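Local coordinates for Sn-glycerol-3-phosphate ABC transporter substrate-binding protein UspB (Mycobacterium tuberculosis, PDB 4MFI), which serves as the substrate-binding subunit of an ABC transporter and shows specificity for glycerophosphocholine, at residues A[258-261]-A[265-268]; A[277-280]-A[286-289]; A[155-160]-A[196-201]. All blocks are in the same frame, centred on the assembly; numbering follows the deposited sequence.

Interaction 1 of 3, residues A[258-261]-A[265-268]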
ATOM      1  N   ALA A 258       5.371   3.067  14.234  1.00 11.96           N
ATOM      2  CA  ALA A 258       6.349   1.982  14.247  1.00 11.88           C
ATOM      3  C   ALA A 258       7.289   2.145  15.429  1.00 11.87           C
ATOM      4  O   ALA A 258       7.597   1.185  16.139  1.00 10.49           O
ATOM      5  CB  ALA A 258       7.130   1.954  12.953  1.00 14.29           C
ATOM      6  N   ASN A 259       7.741   3.371  15.638  1.00 11.70           N
ATOM      7  CA  ASN A 259       8.605   3.676  16.763  1.00 12.13           C
ATOM      8  C   ASN A 259       7.914   3.539  18.129  1.00  9.84           C
ATOM      9  O   ASN A 259       8.515   3.065  19.096  1.00 10.69           O
ATOM     10  CB  ASN A 259       9.180   5.071  16.584  1.00 18.24           C
ATOM     11  CG  ASN A 259      10.404   5.284  17.394  1.00 28.83           C
ATOM     12  OD1 ASN A 259      11.461   4.719  17.112  1.00 32.57           O
ATOM     13  ND2 ASN A 259      10.279   6.102  18.421  1.00 32.86           N
ATOM     14  N   GLU A 260       6.657   3.958  18.222  1.00  9.24           N
ATOM     15  CA  GLU A 260       5.930   3.799  19.480  1.00  8.81           C
ATOM     16  C   GLU A 260       5.724   2.332  19.822  1.00  7.40           C
ATOM     17  O   GLU A 260       5.751   1.949  20.992  1.00  7.86           O
ATOM     18  CB  GLU A 260       4.599   4.555  19.452  1.00 10.81           C
ATOM     19  CG  GLU A 260       4.773   6.063  19.574  1.00 14.64           C
ATOM     20  CD  GLU A 260       3.461   6.793  19.776  1.00 20.69           C
ATOM     21  OE1 GLU A 260       2.490   6.170  20.255  1.00 21.85           O
ATOM     22  OE2 GLU A 260       3.404   7.998  19.457  1.00 22.64           O
ATOM     23  N   PHE A 261       5.525   1.502  18.806  1.00  5.86           N
ATOM     24  CA  PHE A 261       5.459   0.070  19.048  1.00  5.40           C
ATOM     25  C   PHE A 261       6.830  -0.482  19.455  1.00  7.32           C
ATOM     26  O   PHE A 261       6.952  -1.202  20.453  1.00  7.40           O
ATOM     27  CB  PHE A 261       4.930  -0.704  17.837  1.00  6.04           C
ATOM     28  CG  PHE A 261       4.934  -2.181  18.061  1.00  5.05           C
ATOM     29  CD1 PHE A 261       3.957  -2.767  18.856  1.00  5.68           C
ATOM     30  CD2 PHE A 261       5.944  -2.980  17.543  1.00  6.15           C
ATOM     31  CE1 PHE A 261       3.968  -4.127  19.113  1.00  6.12           C
ATOM     32  CE2 PHE A 261       5.965  -4.341  17.795  1.00  5.47           C
ATOM     33  CZ  PHE A 261       4.970  -4.918  18.577  1.00  6.71           C
ATOM     34  N   ILE A 265       5.734   1.587  23.873  1.00  6.56           N
ATOM     35  CA  ILE A 265       4.637   2.454  24.300  1.00  6.85           C
ATOM     36  C   ILE A 265       3.274   1.822  23.977  1.00  6.08           C
ATOM     37  O   ILE A 265       2.302   2.000  24.722  1.00  6.90           O
ATOM     38  CB  ILE A 265       4.733   3.842  23.631  1.00  7.36           C
ATOM     39  CG1 ILE A 265       6.098   4.482  23.899  1.00  9.93           C
ATOM     40  CG2 ILE A 265       3.602   4.759  24.109  1.00  9.47           C
ATOM     41  CD1 ILE A 265       6.474   4.543  25.368  1.00 10.50           C
ATOM     42  N   LEU A 266       3.216   1.079  22.872  1.00  5.78           N
ATOM     43  CA  LEU A 266       1.998   0.425  22.396  1.00  4.98           C
ATOM     44  C   LEU A 266       2.160  -1.082  22.453  1.00  5.49           C
ATOM     45  O   LEU A 266       3.146  -1.615  21.936  1.00  7.53           O
ATOM     46  CB  LEU A 266       1.731   0.804  20.941  1.00  6.68           C
ATOM     47  CG  LEU A 266       1.720   2.289  20.602  1.00  6.04           C
ATOM     48  CD1 LEU A 266       1.655   2.479  19.091  1.00  7.46           C
ATOM     49  CD2 LEU A 266       0.564   3.022  21.292  1.00  6.54           C
ATOM     50  N   ALA A 267       1.180  -1.791  23.018  1.00  4.97           N
ATOM     51  CA  ALA A 267       1.242  -3.260  23.030  1.00  5.25           C
ATOM     52  C   ALA A 267       1.007  -3.864  21.645  1.00  5.01           C
ATOM     53  O   ALA A 267       1.359  -5.018  21.396  1.00  5.55           O
ATOM     54  CB  ALA A 267       0.252  -3.840  24.024  1.00  7.50           C
ATOM     55  N   SER A 268       0.382  -3.094  20.761  1.00  4.00           N
ATOM     56  CA  SER A 268       0.073  -3.561  19.417  1.00  4.45           C
ATOM     57  C   SER A 268      -0.234  -2.380  18.510  1.00  4.14           C
ATOM     58  O   SER A 268      -0.524  -1.272  18.986  1.00  4.23           O
ATOM     59  CB  SER A 268      -1.107  -4.546  19.432  1.00  5.40           C
ATOM     60  OG  SER A 268      -2.308  -3.930  19.870  1.00  5.05           O
TER
HETATM   61  O   HOH W   1       5.430  -2.830  22.403  1.00  9.91           O

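Interaction 2 of 3, residues A[277-280]-A[286-289]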
ATOM      1  N   ALA A 277      11.410  -4.364   9.156  1.00 12.50           N
ATOM      2  CA  ALA A 277      12.853  -4.385   9.379  1.00 13.91           C
ATOM      3  C   ALA A 277      13.273  -3.430  10.501  1.00 14.07           C
ATOM      4  O   ALA A 277      14.105  -3.775  11.350  1.00 15.92           O
ATOM      5  CB  ALA A 277      13.593  -4.067   8.096  1.00 16.44           C
ATOM      6  N   GLY A 278      12.689  -2.234  10.513  1.00 13.68           N
ATOM      7  CA  GLY A 278      13.010  -1.241  11.526  1.00 12.49           C
ATOM      8  C   GLY A 278      12.584  -1.657  12.924  1.00 11.97           C
ATOM      9  O   GLY A 278      13.328  -1.474  13.895  1.00 13.84           O
ATOM     10  N   ILE A 279      11.382  -2.213  13.032  1.00 10.60           N
ATOM     11  CA  ILE A 279      10.895  -2.714  14.308  1.00 11.49           C
ATOM     12  C   ILE A 279      11.762  -3.876  14.796  1.00 12.08           C
ATOM     13  O   ILE A 279      12.118  -3.946  15.973  1.00 13.03           O
ATOM     14  CB  ILE A 279       9.411  -3.126  14.202  1.00 10.25           C
ATOM     15  CG1 ILE A 279       8.545  -1.883  13.944  1.00 10.19           C
ATOM     16  CG2 ILE A 279       8.966  -3.859  15.457  1.00 10.46           C
ATOM     17  CD1 ILE A 279       7.126  -2.190  13.516  1.00 10.39           C
ATOM     18  N   THR A 280      12.125  -4.773  13.885  1.00 12.29           N
ATOM     19  CA  THR A 280      12.972  -5.905  14.251  1.00 13.33           C
ATOM     20  C   THR A 280      14.310  -5.431  14.819  1.00 14.41           C
ATOM     21  O   THR A 280      14.816  -5.982  15.801  1.00 16.38           O
ATOM     22  CB  THR A 280      13.216  -6.831  13.045  1.00 14.20           C
ATOM     23  OG1 THR A 280      11.957  -7.284  12.541  1.00 14.07           O
ATOM     24  CG2 THR A 280      14.059  -8.037  13.457  1.00 16.84           C
ATOM     25  N   ASP A 286      10.222  -9.623  22.708  1.00 10.83           N
ATOM     26  CA  ASP A 286       9.732 -10.566  21.710  1.00 10.49           C
ATOM     27  C   ASP A 286       8.433 -10.020  21.135  1.00  8.71           C
ATOM     28  O   ASP A 286       7.524  -9.648  21.886  1.00  9.33           O
ATOM     29  CB  ASP A 286       9.483 -11.926  22.363  1.00 13.15           C
ATOM     30  CG  ASP A 286       9.237 -13.032  21.359  1.00 21.81           C
ATOM     31  OD1 ASP A 286       9.469 -12.822  20.148  1.00 25.98           O
ATOM     32  OD2 ASP A 286       8.827 -14.130  21.793  1.00 24.22           O
ATOM     33  N   PHE A 287       8.340  -9.959  19.811  1.00  9.47           N
ATOM     34  CA  PHE A 287       7.109  -9.506  19.180  1.00  8.31           C
ATOM     35  C   PHE A 287       6.649 -10.456  18.086  1.00  8.22           C
ATOM     36  O   PHE A 287       7.441 -11.216  17.506  1.00 10.02           O
ATOM     37  CB  PHE A 287       7.232  -8.059  18.658  1.00  9.03           C
ATOM     38  CG  PHE A 287       8.062  -7.920  17.409  1.00  8.67           C
ATOM     39  CD1 PHE A 287       9.441  -7.800  17.488  1.00 10.86           C
ATOM     40  CD2 PHE A 287       7.458  -7.879  16.161  1.00  9.28           C
ATOM     41  CE1 PHE A 287      10.207  -7.666  16.342  1.00 11.70           C
ATOM     42  CE2 PHE A 287       8.218  -7.747  15.004  1.00 10.00           C
ATOM     43  CZ  PHE A 287       9.595  -7.635  15.096  1.00 11.56           C
ATOM     44  N   GLY A 288       5.352 -10.420  17.823  1.00  6.86           N
ATOM     45  CA  GLY A 288       4.767 -11.182  16.744  1.00  7.06           C
ATOM     46  C   GLY A 288       4.243 -10.291  15.634  1.00  6.84           C
ATOM     47  O   GLY A 288       4.000  -9.088  15.809  1.00  6.54           O
ATOM     48  N   ALA A 289       4.092 -10.899  14.467  1.00  7.56           N
ATOM     49  CA  ALA A 289       3.398 -10.287  13.350  1.00  7.82           C
ATOM     50  C   ALA A 289       2.244 -11.201  12.994  1.00  8.03           C
ATOM     51  O   ALA A 289       2.395 -12.420  12.993  1.00  9.55           O
ATOM     52  CB  ALA A 289       4.328 -10.123  12.169  1.00  9.49           C
TER

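Interaction 3 of 3, residues A[155-160]-A[196-201]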
ATOM      1  N   PRO A 155      -0.767  -3.435   5.237  1.00  5.56           N
ATOM      2  CA  PRO A 155      -0.726  -3.336   6.696  1.00  5.65           C
ATOM      3  C   PRO A 155      -0.434  -4.699   7.333  1.00  5.26           C
ATOM      4  O   PRO A 155      -0.642  -5.755   6.720  1.00  5.81           O
ATOM      5  CB  PRO A 155      -2.144  -2.874   7.048  1.00  6.26           C
ATOM      6  CG  PRO A 155      -2.622  -2.170   5.807  1.00  5.77           C
ATOM      7  CD  PRO A 155      -2.074  -3.021   4.699  1.00  5.48           C
ATOM      8  N   LEU A 156       0.049  -4.657   8.568  1.00  5.76           N
ATOM      9  CA  LEU A 156       0.397  -5.846   9.329  1.00  5.95           C
ATOM     10  C   LEU A 156       0.045  -5.563  10.787  1.00  4.68           C
ATOM     11  O   LEU A 156       0.144  -4.421  11.234  1.00  6.26           O
ATOM     12  CB  LEU A 156       1.894  -6.108   9.190  1.00  8.30           C
ATOM     13  CG  LEU A 156       2.404  -7.498   9.542  1.00  8.80           C
ATOM     14  CD1 LEU A 156       1.734  -8.545   8.670  1.00 10.52           C
ATOM     15  CD2 LEU A 156       3.924  -7.543   9.379  1.00 10.88           C
ATOM     16  N   PHE A 157      -0.382  -6.590  11.521  1.00  4.48           N
ATOM     17  CA  PHE A 157      -0.735  -6.435  12.933  1.00  4.75           C
ATOM     18  C   PHE A 157       0.462  -6.848  13.789  1.00  4.83           C
ATOM     19  O   PHE A 157       0.832  -8.018  13.833  1.00  7.28           O
ATOM     20  CB  PHE A 157      -1.977  -7.281  13.265  1.00  5.35           C
ATOM     21  CG  PHE A 157      -2.566  -7.002  14.622  1.00  5.01           C
ATOM     22  CD1 PHE A 157      -2.005  -7.553  15.773  1.00  5.83           C
ATOM     23  CD2 PHE A 157      -3.703  -6.210  14.749  1.00  7.59           C
ATOM     24  CE1 PHE A 157      -2.555  -7.288  17.038  1.00  7.84           C
ATOM     25  CE2 PHE A 157      -4.266  -5.954  15.999  1.00  7.45           C
ATOM     26  CZ  PHE A 157      -3.689  -6.489  17.146  1.00  8.53           C
ATOM     27  N   TYR A 158       1.078  -5.875  14.450  1.00  4.55           N
ATOM     28  CA  TYR A 158       2.238  -6.120  15.293  1.00  4.37           C
ATOM     29  C   TYR A 158       1.792  -6.258  16.739  1.00  5.16           C
ATOM     30  O   TYR A 158       0.954  -5.482  17.207  1.00  5.16           O
ATOM     31  CB  TYR A 158       3.219  -4.951  15.184  1.00  5.79           C
ATOM     32  CG  TYR A 158       3.852  -4.778  13.820  1.00  5.13           C
ATOM     33  CD1 TYR A 158       5.063  -5.393  13.522  1.00  7.23           C
ATOM     34  CD2 TYR A 158       3.258  -3.986  12.833  1.00  4.79           C
ATOM     35  CE1 TYR A 158       5.672  -5.235  12.291  1.00  8.49           C
ATOM     36  CE2 TYR A 158       3.862  -3.827  11.578  1.00  6.81           C
ATOM     37  CZ  TYR A 158       5.071  -4.459  11.316  1.00  7.91           C
ATOM     38  OH  TYR A 158       5.703  -4.312  10.094  1.00  9.88           O
ATOM     39  N   TYR A 159       2.353  -7.223  17.464  1.00  4.58           N
ATOM     40  CA  TYR A 159       1.994  -7.382  18.872  1.00  4.63           C
ATOM     41  C   TYR A 159       3.163  -7.741  19.774  1.00  5.12           C
ATOM     42  O   TYR A 159       4.078  -8.468  19.378  1.00  7.17           O
ATOM     43  CB  TYR A 159       0.818  -8.349  19.067  1.00  6.56           C
ATOM     44  CG  TYR A 159       1.064  -9.812  18.742  1.00  5.48           C
ATOM     45  CD1 TYR A 159       0.965 -10.292  17.435  1.00  6.49           C
ATOM     46  CD2 TYR A 159       1.343 -10.729  19.753  1.00  7.27           C
ATOM     47  CE1 TYR A 159       1.160 -11.646  17.147  1.00  7.97           C
ATOM     48  CE2 TYR A 159       1.536 -12.075  19.477  1.00  7.63           C
ATOM     49  CZ  TYR A 159       1.453 -12.529  18.174  1.00  7.55           C
ATOM     50  OH  TYR A 159       1.644 -13.869  17.915  1.00  9.70           O
ATOM     51  N   ASN A 160       3.113  -7.194  20.982  1.00  5.36           N
ATOM     52  CA  ASN A 160       4.123  -7.377  22.013  1.00  6.47           C
ATOM     53  C   ASN A 160       3.801  -8.664  22.772  1.00  6.44           C
ATOM     54  O   ASN A 160       2.760  -8.762  23.435  1.00  6.70           O
ATOM     55  CB  ASN A 160       4.062  -6.147  22.920  1.00  6.95           C
ATOM     56  CG  ASN A 160       5.073  -6.165  24.035  1.00  7.97           C
ATOM     57  OD1 ASN A 160       5.273  -7.175  24.704  1.00  9.24           O
ATOM     58  ND2 ASN A 160       5.690  -5.011  24.274  1.00  8.87           N
ATOM     59  N   SER A 196      -0.388   2.281  25.967  1.00  4.52           N
ATOM     60  CA  SER A 196      -1.680   1.877  25.407  1.00  4.46           C
ATOM     61  C   SER A 196      -1.645   0.450  24.906  1.00  4.71           C
ATOM     62  O   SER A 196      -0.589  -0.045  24.494  1.00  5.51           O
ATOM     63  CB  SER A 196      -2.084   2.799  24.250  1.00  6.58           C
ATOM     64  OG  SER A 196      -2.346   4.108  24.713  1.00  7.70           O
ATOM     65  N   ALA A 197      -2.806  -0.201  24.924  1.00  4.53           N
ATOM     66  CA  ALA A 197      -2.954  -1.544  24.363  1.00  4.06           C
ATOM     67  C   ALA A 197      -2.767  -1.541  22.849  1.00  4.88           C
ATOM     68  O   ALA A 197      -2.295  -2.529  22.278  1.00  6.46           O
ATOM     69  CB  ALA A 197      -4.325  -2.113  24.709  1.00  5.93           C
ATOM     70  N   HIS A 198      -3.174  -0.449  22.200  1.00  4.71           N
ATOM     71  CA  HIS A 198      -3.187  -0.382  20.739  1.00  3.47           C
ATOM     72  C   HIS A 198      -2.940   1.046  20.312  1.00  4.20           C
ATOM     73  O   HIS A 198      -3.461   1.973  20.923  1.00  7.02           O
ATOM     74  CB  HIS A 198      -4.546  -0.862  20.194  1.00  4.59           C
ATOM     75  CG  HIS A 198      -4.539  -1.148  18.725  1.00  4.47           C
ATOM     76  ND1 HIS A 198      -3.870  -2.224  18.183  1.00  5.01           N
ATOM     77  CD2 HIS A 198      -5.122  -0.504  17.682  1.00  5.04           C
ATOM     78  CE1 HIS A 198      -4.040  -2.233  16.871  1.00  5.46           C
ATOM     79  NE2 HIS A 198      -4.794  -1.198  16.541  1.00  6.21           N
ATOM     80  N   GLY A 199      -2.135   1.224  19.269  1.00  4.88           N
ATOM     81  CA  GLY A 199      -1.991   2.535  18.655  1.00  4.79           C
ATOM     82  C   GLY A 199      -2.557   2.518  17.253  1.00  5.07           C
ATOM     83  O   GLY A 199      -2.304   1.591  16.485  1.00  6.61           O
ATOM     84  N   TRP A 200      -3.329   3.553  16.936  1.00  4.80           N
ATOM     85  CA  TRP A 200      -3.808   3.811  15.579  1.00  5.30           C
ATOM     86  C   TRP A 200      -2.906   4.846  14.937  1.00  4.96           C
ATOM     87  O   TRP A 200      -2.495   5.806  15.588  1.00  5.85           O
ATOM     88  CB  TRP A 200      -5.231   4.377  15.611  1.00  5.71           C
ATOM     89  CG  TRP A 200      -6.282   3.411  16.077  1.00  5.44           C
ATOM     90  CD1 TRP A 200      -6.896   3.387  17.300  1.00  6.24           C
ATOM     91  CD2 TRP A 200      -6.859   2.341  15.315  1.00  5.56           C
ATOM     92  NE1 TRP A 200      -7.807   2.361  17.349  1.00  5.82           N
ATOM     93  CE2 TRP A 200      -7.813   1.709  16.140  1.00  5.25           C
ATOM     94  CE3 TRP A 200      -6.656   1.854  14.020  1.00  6.79           C
ATOM     95  CZ2 TRP A 200      -8.557   0.611  15.717  1.00  7.31           C
ATOM     96  CZ3 TRP A 200      -7.403   0.763  13.596  1.00  8.07           C
ATOM     97  CH2 TRP A 200      -8.336   0.151  14.444  1.00  7.83           C
ATOM     98  N   ALA A 201      -2.631   4.685  13.643  1.00  5.38           N
ATOM     99  CA  ALA A 201      -1.839   5.673  12.922  1.00  5.92           C
ATOM    100  C   ALA A 201      -2.509   7.046  12.956  1.00  6.29           C
ATOM    101  O   ALA A 201      -3.735   7.151  13.103  1.00  5.99           O
ATOM    102  CB  ALA A 201      -1.654   5.239  11.485  1.00  8.34           C
TER

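Interaction 1 of 3, residues A[258-261]-A[265-268]
E260 and L266 pack against each other where helix 257-262 ends and the chain turns toward strand 268-272. The site is a helix-to-strand connection in an alpha/beta domain of the periplasmic binding protein fold. The tight part lies on the L266 side. The L266 CD1 methyl sits 3.6 Å from E260 CB, and CG of the same leucine is close behind. The E260 side chain turns its CG beside its own backbone N (chi1 -74°) and then runs out extended. This brings OE1 alongside the leucine methyls, with E260 OE1 3.8 Å from L266 CD2. The other carboxylate oxygen, OE2, accepts a hydrogen bond from the backbone N of N255. That bond helps fix the rotation of the group. L266 is buried and also rests on A254 of strand 251-254.

The backbone closes the turn through a single acceptor. E260 O takes a hydrogen bond from L266 N at 3.3 Å, with an N-H...O angle of 148°. I265 N approaches the same oxygen at 2.9 Å, but this bond is weak because its angle is only 129°.

The loose part is on the I265 side. I265 is exposed. Its CB stays close to E260 O, but beyond CB the side chain turns from the helix.

On the F261 side a water joins the two segments. It donates to F261 O and to L266 O, the latter at 2.6 Å. The F261 ring is buried. L266 O lies obliquely to it, 3.4 Å from F261 CD1. A267 O instead meets the ring at its edge, near the ring plane, 3.6 Å from F261 CE1.

Interaction 2 of 3, residues A[277-280]-A[286-289]
The chi1 angle of F287, 74°, sets its CG between its own backbone N and carbonyl carbon, and the ring reaches across to I279 and T280. In I279, chi1 of -66° leaves CG2 anti to the backbone N, and this branch does the touching. The CG2 methyl lies over one face of the F287 ring. It is 4.0 Å from the ring centroid and 17° off the normal, which makes a CH-pi contact. The methyl is offset toward the rim, so its nearest ring atom is F287 CZ at 3.8 Å. The two side chains meet at a slant.

T280 comes to the same ring from another direction. Its side chain runs at about a right angle to F287, and OG1 meets the ring edge in the ring plane, 3.5 Å from F287 CZ. The hydroxyl is not held by the ring. It is hydrogen-bonded to L276 O, one turn back in the chain. The backbone of the helix is close too, with T280 CA 3.9 Å from F287 CE1. The ring thus has the I279 methyl on one face and T280 at its edge.

The contact is small and largely apolar across the segments. I279 and F287 are buried, while T280 is exposed.

R367 of helix 366-374 adds a charge near F287. It makes a cation-pi contact with the ring and a hydrogen bond from NH2 to F287 O. F261 of helix 257-262 packs on both I279 and F287. Strand 144-160 touches I279 through Y158 and pairs antiparallel with strand 287-290. Helix 276-282 thus lies on the sheet beside helix 257-262, with F287 reaching from the strand to meet it.

Interaction 3 of 3, residues A[155-160]-A[196-201]
F157 and H198 are the two residues that meet across these segments. P155 opens the first segment and packs on V270 of the neighbouring strand 268-272 and on W208. L156 follows, with its backbone bonded to A271. F157 comes next and carries the contact. Its CG stands anti to the backbone N (chi1 -170°), and this swings the ring toward the second segment. H198 adopts a similar torsion (chi1 -166°) and brings its imidazole to meet it.

The ring planes are near parallel, at 23°, but laterally displaced. Their centroids are 5.7 Å apart, which leaves little face-to-face stacking. The closest atoms are F157 CE2 and H198 CE1, at 3.8 Å, and each lies obliquely to the other ring. F180 of helix 177-191 meets both rings edge-to-face. The imidazole is also fixed by a hydrogen bond between H198 ND1 and S268 OG.

Y158 has its hydroxyl bonded to S272 O, and Y159 has its hydroxyl bonded to D171. N160 ends the strand at the N-cap of helix 161-166, where its OD1 accepts a bond from A163 N.

Both touching residues are buried. Strand 268-272 pairs with strand 144-160, and S268 at its start also bonds to A197, H198 and G199. The contact joins the main mixed sheet to the small parallel sheet of strands 198-201 and 251-254, within an alpha/beta lobe of the periplasmic binding protein fold.

How the interactions relate
The three interactions lie on the same side of the chain's centre and touch one another. Interaction 3 is wholly buried and purely aromatic. Interaction 2 is a methyl-on-ring contact with one exposed residue at its margin. Interaction 1 is richer in polar groups, with backbone bonds and a water, and it reaches the surface at I265. Interactions 1 and 3 have centres about 6 Å apart and are tied by A267 O with N160 N and by S268 OG with A197 O. Interactions 2 and 3 both use the main sheet, where G288 N pairs with Y159 O. F261 links interactions 1 and 2, since its CD2 lies 3.8 Å from I279 CG2.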